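Local coordinates for protein lectin (Remusatia vivipara, PDB 3R0E) that probably binds mannose through a bulb-type (beta-prism II) lectin domain and agglutinates rabbit erythrocytes, at residues B[5-18]-B[21-33]. Numbering follows the deposited sequence.
Sequences TNNLLFSGQVLYGD and LTAKNHQLVMQGD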
loop_
_atom_site.group_PDB
_atom_site.type_symbol
_atom_site.label_atom_id
_atom_site.label_comp_id
_atom_site.label_asym_id
_atom_site.label_seq_id
_atom_site.Cartn_x
_atom_site.Cartn_y
_atom_site.Cartn_z
ATOM N N THR B 5 4.057 7.939 -6.295
ATOM C CA THR B 5 3.230 7.004 -7.062
ATOM C C THR B 5 1.781 7.413 -6.803
ATOM O O THR B 5 1.431 7.814 -5.685
ATOM C CB THR B 5 3.435 5.532 -6.634
ATOM O OG1 THR B 5 4.827 5.205 -6.650
ATOM C CG2 THR B 5 2.680 4.582 -7.581
ATOM N N ASN B 6 0.954 7.293 -7.842
ATOM C CA ASN B 6 -0.404 7.842 -7.861
ATOM C C ASN B 6 -1.336 7.374 -6.743
ATOM O O ASN B 6 -2.173 8.138 -6.288
ATOM C CB ASN B 6 -1.054 7.549 -9.214
ATOM C CG ASN B 6 -1.186 6.052 -9.480
ATOM O OD1 ASN B 6 -0.179 5.337 -9.635
ATOM N ND2 ASN B 6 -2.435 5.562 -9.515
ATOM N N ASN B 7 -1.208 6.121 -6.316
ATOM C CA ASN B 7 -2.120 5.567 -5.316
ATOM C C ASN B 7 -1.476 5.336 -3.950
ATOM O O ASN B 7 -2.080 4.704 -3.078
ATOM C CB ASN B 7 -2.756 4.268 -5.833
ATOM C CG ASN B 7 -1.743 3.162 -6.033
ATOM O OD1 ASN B 7 -0.566 3.416 -6.289
ATOM N ND2 ASN B 7 -2.196 1.928 -5.928
ATOM N N LEU B 8 -0.259 5.843 -3.767
ATOM C CA LEU B 8 0.507 5.567 -2.553
ATOM C C LEU B 8 0.988 6.831 -1.855
ATOM O O LEU B 8 1.334 7.817 -2.511
ATOM C CB LEU B 8 1.727 4.695 -2.870
ATOM C CG LEU B 8 1.603 3.391 -3.664
ATOM C CD1 LEU B 8 2.997 2.870 -4.043
ATOM C CD2 LEU B 8 0.817 2.336 -2.910
ATOM N N LEU B 9 1.031 6.788 -0.524
ATOM C CA LEU B 9 1.723 7.820 0.247
ATOM C C LEU B 9 2.560 7.162 1.337
ATOM O O LEU B 9 2.022 6.540 2.251
ATOM C CB LEU B 9 0.730 8.819 0.839
ATOM C CG LEU B 9 1.251 10.149 1.378
ATOM C CD1 LEU B 9 1.695 11.058 0.242
ATOM C CD2 LEU B 9 0.154 10.815 2.200
ATOM N N PHE B 10 3.878 7.279 1.219
ATOM C CA PHE B 10 4.786 6.677 2.176
ATOM C C PHE B 10 5.106 7.684 3.258
ATOM O O PHE B 10 4.964 8.896 3.049
ATOM C CB PHE B 10 6.087 6.226 1.506
ATOM C CG PHE B 10 5.908 5.103 0.526
ATOM C CD1 PHE B 10 5.922 3.781 0.956
ATOM C CD2 PHE B 10 5.711 5.367 -0.828
ATOM C CE1 PHE B 10 5.739 2.745 0.053
ATOM C CE2 PHE B 10 5.534 4.332 -1.733
ATOM C CZ PHE B 10 5.558 3.022 -1.301
ATOM N N SER B 11 5.557 7.168 4.401
ATOM C CA SER B 11 6.036 7.983 5.503
ATOM C C SER B 11 6.963 9.080 5.012
ATOM O O SER B 11 7.854 8.828 4.211
ATOM C CB SER B 11 6.757 7.092 6.528
ATOM O OG SER B 11 5.879 6.104 7.049
ATOM N N GLY B 12 6.740 10.303 5.486
ATOM C CA GLY B 12 7.548 11.449 5.064
ATOM C C GLY B 12 7.006 12.201 3.856
ATOM O O GLY B 12 7.335 13.368 3.666
ATOM N N GLN B 13 6.184 11.546 3.036
ATOM C CA GLN B 13 5.634 12.199 1.854
ATOM C C GLN B 13 4.486 13.131 2.240
ATOM O O GLN B 13 3.808 12.919 3.257
ATOM C CB GLN B 13 5.182 11.185 0.800
ATOM C CG GLN B 13 6.326 10.407 0.189
ATOM C CD GLN B 13 5.928 9.657 -1.062
ATOM O OE1 GLN B 13 5.000 8.838 -1.053
ATOM N NE2 GLN B 13 6.634 9.926 -2.152
ATOM N N VAL B 14 4.281 14.156 1.416
ATOM C CA VAL B 14 3.341 15.223 1.720
ATOM C C VAL B 14 2.438 15.515 0.504
ATOM O O VAL B 14 2.912 15.539 -0.638
ATOM C CB VAL B 14 4.114 16.485 2.181
ATOM C CG1 VAL B 14 3.247 17.707 2.146
ATOM C CG2 VAL B 14 4.654 16.300 3.593
ATOM N N LEU B 15 1.145 15.720 0.759
ATOM C CA LEU B 15 0.184 16.170 -0.253
ATOM C C LEU B 15 -0.425 17.469 0.202
ATOM O O LEU B 15 -0.787 17.601 1.367
ATOM C CB LEU B 15 -0.970 15.186 -0.407
ATOM C CG LEU B 15 -0.824 13.817 -1.045
ATOM C CD1 LEU B 15 -2.208 13.180 -1.117
ATOM C CD2 LEU B 15 -0.203 13.927 -2.428
ATOM N N TYR B 16 -0.582 18.415 -0.716
ATOM C CA TYR B 16 -1.194 19.701 -0.390
ATOM C C TYR B 16 -1.791 20.345 -1.633
ATOM O O TYR B 16 -1.544 19.894 -2.761
ATOM C CB TYR B 16 -0.175 20.649 0.262
ATOM C CG TYR B 16 1.053 20.914 -0.589
ATOM C CD1 TYR B 16 2.149 20.041 -0.556
ATOM C CD2 TYR B 16 1.120 22.025 -1.436
ATOM C CE1 TYR B 16 3.277 20.259 -1.342
ATOM C CE2 TYR B 16 2.258 22.257 -2.233
ATOM C CZ TYR B 16 3.327 21.366 -2.175
ATOM O OH TYR B 16 4.450 21.571 -2.948
ATOM N N GLY B 17 -2.586 21.395 -1.419
ATOM C CA GLY B 17 -3.100 22.224 -2.512
ATOM C C GLY B 17 -3.718 21.435 -3.645
ATOM O O GLY B 17 -3.342 21.613 -4.804
ATOM N N ASP B 18 -4.660 20.559 -3.297
ATOM C CA ASP B 18 -5.409 19.739 -4.257
ATOM C C ASP B 18 -4.577 18.625 -4.868
ATOM O O ASP B 18 -4.989 18.012 -5.852
ATOM C CB ASP B 18 -6.104 20.584 -5.349
ATOM C CG ASP B 18 -6.926 21.726 -4.771
ATOM O OD1 ASP B 18 -7.697 21.496 -3.815
ATOM O OD2 ASP B 18 -6.789 22.867 -5.264
ATOM N N LEU B 21 -4.304 11.354 -4.134
ATOM C CA LEU B 21 -4.078 9.968 -4.538
ATOM C C LEU B 21 -5.182 9.577 -5.512
ATOM O O LEU B 21 -6.325 10.027 -5.388
ATOM C CB LEU B 21 -4.046 9.014 -3.334
ATOM C CG LEU B 21 -2.979 9.221 -2.246
ATOM C CD1 LEU B 21 -2.938 8.039 -1.269
ATOM C CD2 LEU B 21 -1.587 9.464 -2.830
ATOM N N THR B 22 -4.832 8.736 -6.476
ATOM C CA THR B 22 -5.752 8.313 -7.516
ATOM C C THR B 22 -5.782 6.792 -7.607
ATOM O O THR B 22 -4.737 6.144 -7.651
ATOM C CB THR B 22 -5.334 8.895 -8.896
ATOM O OG1 THR B 22 -5.326 10.321 -8.829
ATOM C CG2 THR B 22 -6.304 8.478 -9.975
ATOM N N ALA B 23 -6.989 6.236 -7.644
ATOM C CA ALA B 23 -7.195 4.821 -7.914
ATOM C C ALA B 23 -8.199 4.645 -9.063
ATOM O O ALA B 23 -8.706 5.622 -9.608
ATOM C CB ALA B 23 -7.665 4.108 -6.658
ATOM N N LYS B 24 -8.482 3.397 -9.421
ATOM C CA LYS B 24 -9.384 3.057 -10.524
ATOM C C LYS B 24 -10.652 3.910 -10.571
ATOM O O LYS B 24 -10.922 4.571 -11.580
ATOM C CB LYS B 24 -9.769 1.580 -10.431
ATOM C CG LYS B 24 -9.782 0.847 -11.773
ATOM C CD LYS B 24 -10.013 -0.661 -11.573
ATOM C CE LYS B 24 -9.270 -1.492 -12.625
ATOM N NZ LYS B 24 -7.771 -1.309 -12.565
ATOM N N ASN B 25 -11.416 3.897 -9.478
ATOM C CA ASN B 25 -12.693 4.621 -9.403
ATOM C C ASN B 25 -12.762 5.663 -8.285
ATOM O O ASN B 25 -13.835 6.191 -7.989
ATOM C CB ASN B 25 -13.857 3.626 -9.255
ATOM C CG ASN B 25 -14.065 2.779 -10.501
ATOM O OD1 ASN B 25 -13.992 1.552 -10.446
ATOM N ND2 ASN B 25 -14.309 3.433 -11.637
ATOM N N HIS B 26 -11.618 5.957 -7.672
ATOM C CA HIS B 26 -11.576 6.776 -6.463
ATOM C C HIS B 26 -10.413 7.753 -6.448
ATOM O O HIS B 26 -9.368 7.492 -7.040
ATOM C CB HIS B 26 -11.482 5.885 -5.224
ATOM C CG HIS B 26 -12.547 4.837 -5.150
ATOM N ND1 HIS B 26 -13.733 5.027 -4.473
ATOM C CD2 HIS B 26 -12.608 3.595 -5.680
ATOM C CE1 HIS B 26 -14.473 3.940 -4.580
ATOM N NE2 HIS B 26 -13.815 3.058 -5.308
ATOM N N GLN B 27 -10.611 8.864 -5.743
ATOM C CA GLN B 27 -9.589 9.876 -5.525
ATOM C C GLN B 27 -9.610 10.316 -4.068
ATOM O O GLN B 27 -10.671 10.448 -3.465
ATOM C CB GLN B 27 -9.835 11.114 -6.394
ATOM C CG GLN B 27 -9.580 10.936 -7.887
ATOM C CD GLN B 27 -9.497 12.274 -8.623
ATOM O OE1 GLN B 27 -10.350 13.149 -8.453
ATOM N NE2 GLN B 27 -8.463 12.436 -9.437
ATOM N N LEU B 28 -8.424 10.549 -3.512
ATOM C CA LEU B 28 -8.294 11.094 -2.179
ATOM C C LEU B 28 -7.500 12.401 -2.280
ATOM O O LEU B 28 -6.315 12.384 -2.595
ATOM C CB LEU B 28 -7.599 10.080 -1.270
ATOM C CG LEU B 28 -7.358 10.488 0.180
ATOM C CD1 LEU B 28 -8.678 10.674 0.931
ATOM C CD2 LEU B 28 -6.471 9.467 0.855
ATOM N N VAL B 29 -8.171 13.520 -2.001
ATOM C CA VAL B 29 -7.659 14.865 -2.292
ATOM C C VAL B 29 -7.493 15.696 -1.025
ATOM O O VAL B 29 -8.441 15.883 -0.260
ATOM C CB VAL B 29 -8.597 15.649 -3.285
ATOM C CG1 VAL B 29 -7.944 16.930 -3.748
ATOM C CG2 VAL B 29 -8.985 14.799 -4.504
ATOM N N MET B 30 -6.276 16.176 -0.799
ATOM C CA MET B 30 -6.013 17.174 0.218
ATOM C C MET B 30 -6.285 18.540 -0.418
ATOM O O MET B 30 -5.432 19.115 -1.106
ATOM C CB MET B 30 -4.571 17.066 0.720
ATOM C CG MET B 30 -4.178 18.087 1.781
ATOM S SD MET B 30 -5.000 17.811 3.365
ATOM C CE MET B 30 -6.472 18.836 3.215
ATOM N N GLN B 31 -7.486 19.053 -0.177
ATOM C CA GLN B 31 -7.996 20.190 -0.925
ATOM C C GLN B 31 -7.514 21.539 -0.425
ATOM O O GLN B 31 -7.112 21.686 0.740
ATOM C CB GLN B 31 -9.519 20.150 -0.955
ATOM C CG GLN B 31 -10.075 18.899 -1.635
ATOM C CD GLN B 31 -11.583 18.898 -1.726
ATOM O OE1 GLN B 31 -12.267 19.561 -0.945
ATOM N NE2 GLN B 31 -12.112 18.149 -2.685
ATOM N N GLY B 32 -7.567 22.523 -1.323
ATOM C CA GLY B 32 -7.261 23.913 -0.998
ATOM C C GLY B 32 -8.024 24.462 0.197
ATOM O O GLY B 32 -7.542 25.379 0.871
ATOM N N ASP B 33 -9.202 23.894 0.467
ATOM C CA ASP B 33 -10.071 24.350 1.567
ATOM C C ASP B 33 -9.820 23.625 2.883
ATOM O O ASP B 33 -10.568 23.817 3.846
ATOM C CB ASP B 33 -11.554 24.182 1.190
ATOM C CG ASP B 33 -11.953 22.718 1.002
ATOM O OD1 ASP B 33 -11.116 21.818 1.238
ATOM O OD2 ASP B 33 -13.110 22.463 0.611
#
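Residues 5-18 and 21-33 meet at the junction of the three sheets of the second bulb-type lectin domain of the longer protein, with hydrogen bonds at both ends and leucines between. At one end, Thr22 N gives a nearly straight bond (165°) of 2.7 Å to Asn6 O. The donor lies above the plane of that carbonyl. Asn6 ND2 returns a weak bond of 3.0 Å to Thr22 O. Chi1 of 62° sets the Asn6 CG between its backbone N and carbonyl carbon, which brings ND2 within reach of Thr22 O. The CB of Asn7 also rests on Thr22 O, whereas its OD1 is hydrogen-bonded to a polar side chain of another chain of the assembly.

Leu21 fills the middle. Its CD2 packs 3.4 Å from Leu8 O, and its CD1 faces the CB of Leu9. Leu15 reaches in from the weakly bonded strand 14-16. Its CD1 lies 4.1 Å from Leu21 CD2, and the two side chains cross at about a right angle. This is the interior of a beta-prism II fold. Strand 8-10 belongs to one sheet, strand 14-16 to the second, and strands 19-22 and 27-30 to the third. Strands 14-16 and 27-30 run at 78° to each other. Leu90 of strand 89-92 covers Leu21, and Leu58 of strand 57-60 covers Met30.

At the far end, Met30 CG packs 3.5 Å from Leu15 O. Asp18 N bonds to Met30 O at 2.7 Å, and Val29 CG1 lies against the Asp18 backbone. Though its CB points away, the Asp18 carboxylate comes back to residues 31-32. Its OD1 takes a 2.7 Å bond from Gly32 N, which approaches from above the carboxylate plane. Gly32, with Gln31 and Asp33, belongs to the probable mannose site.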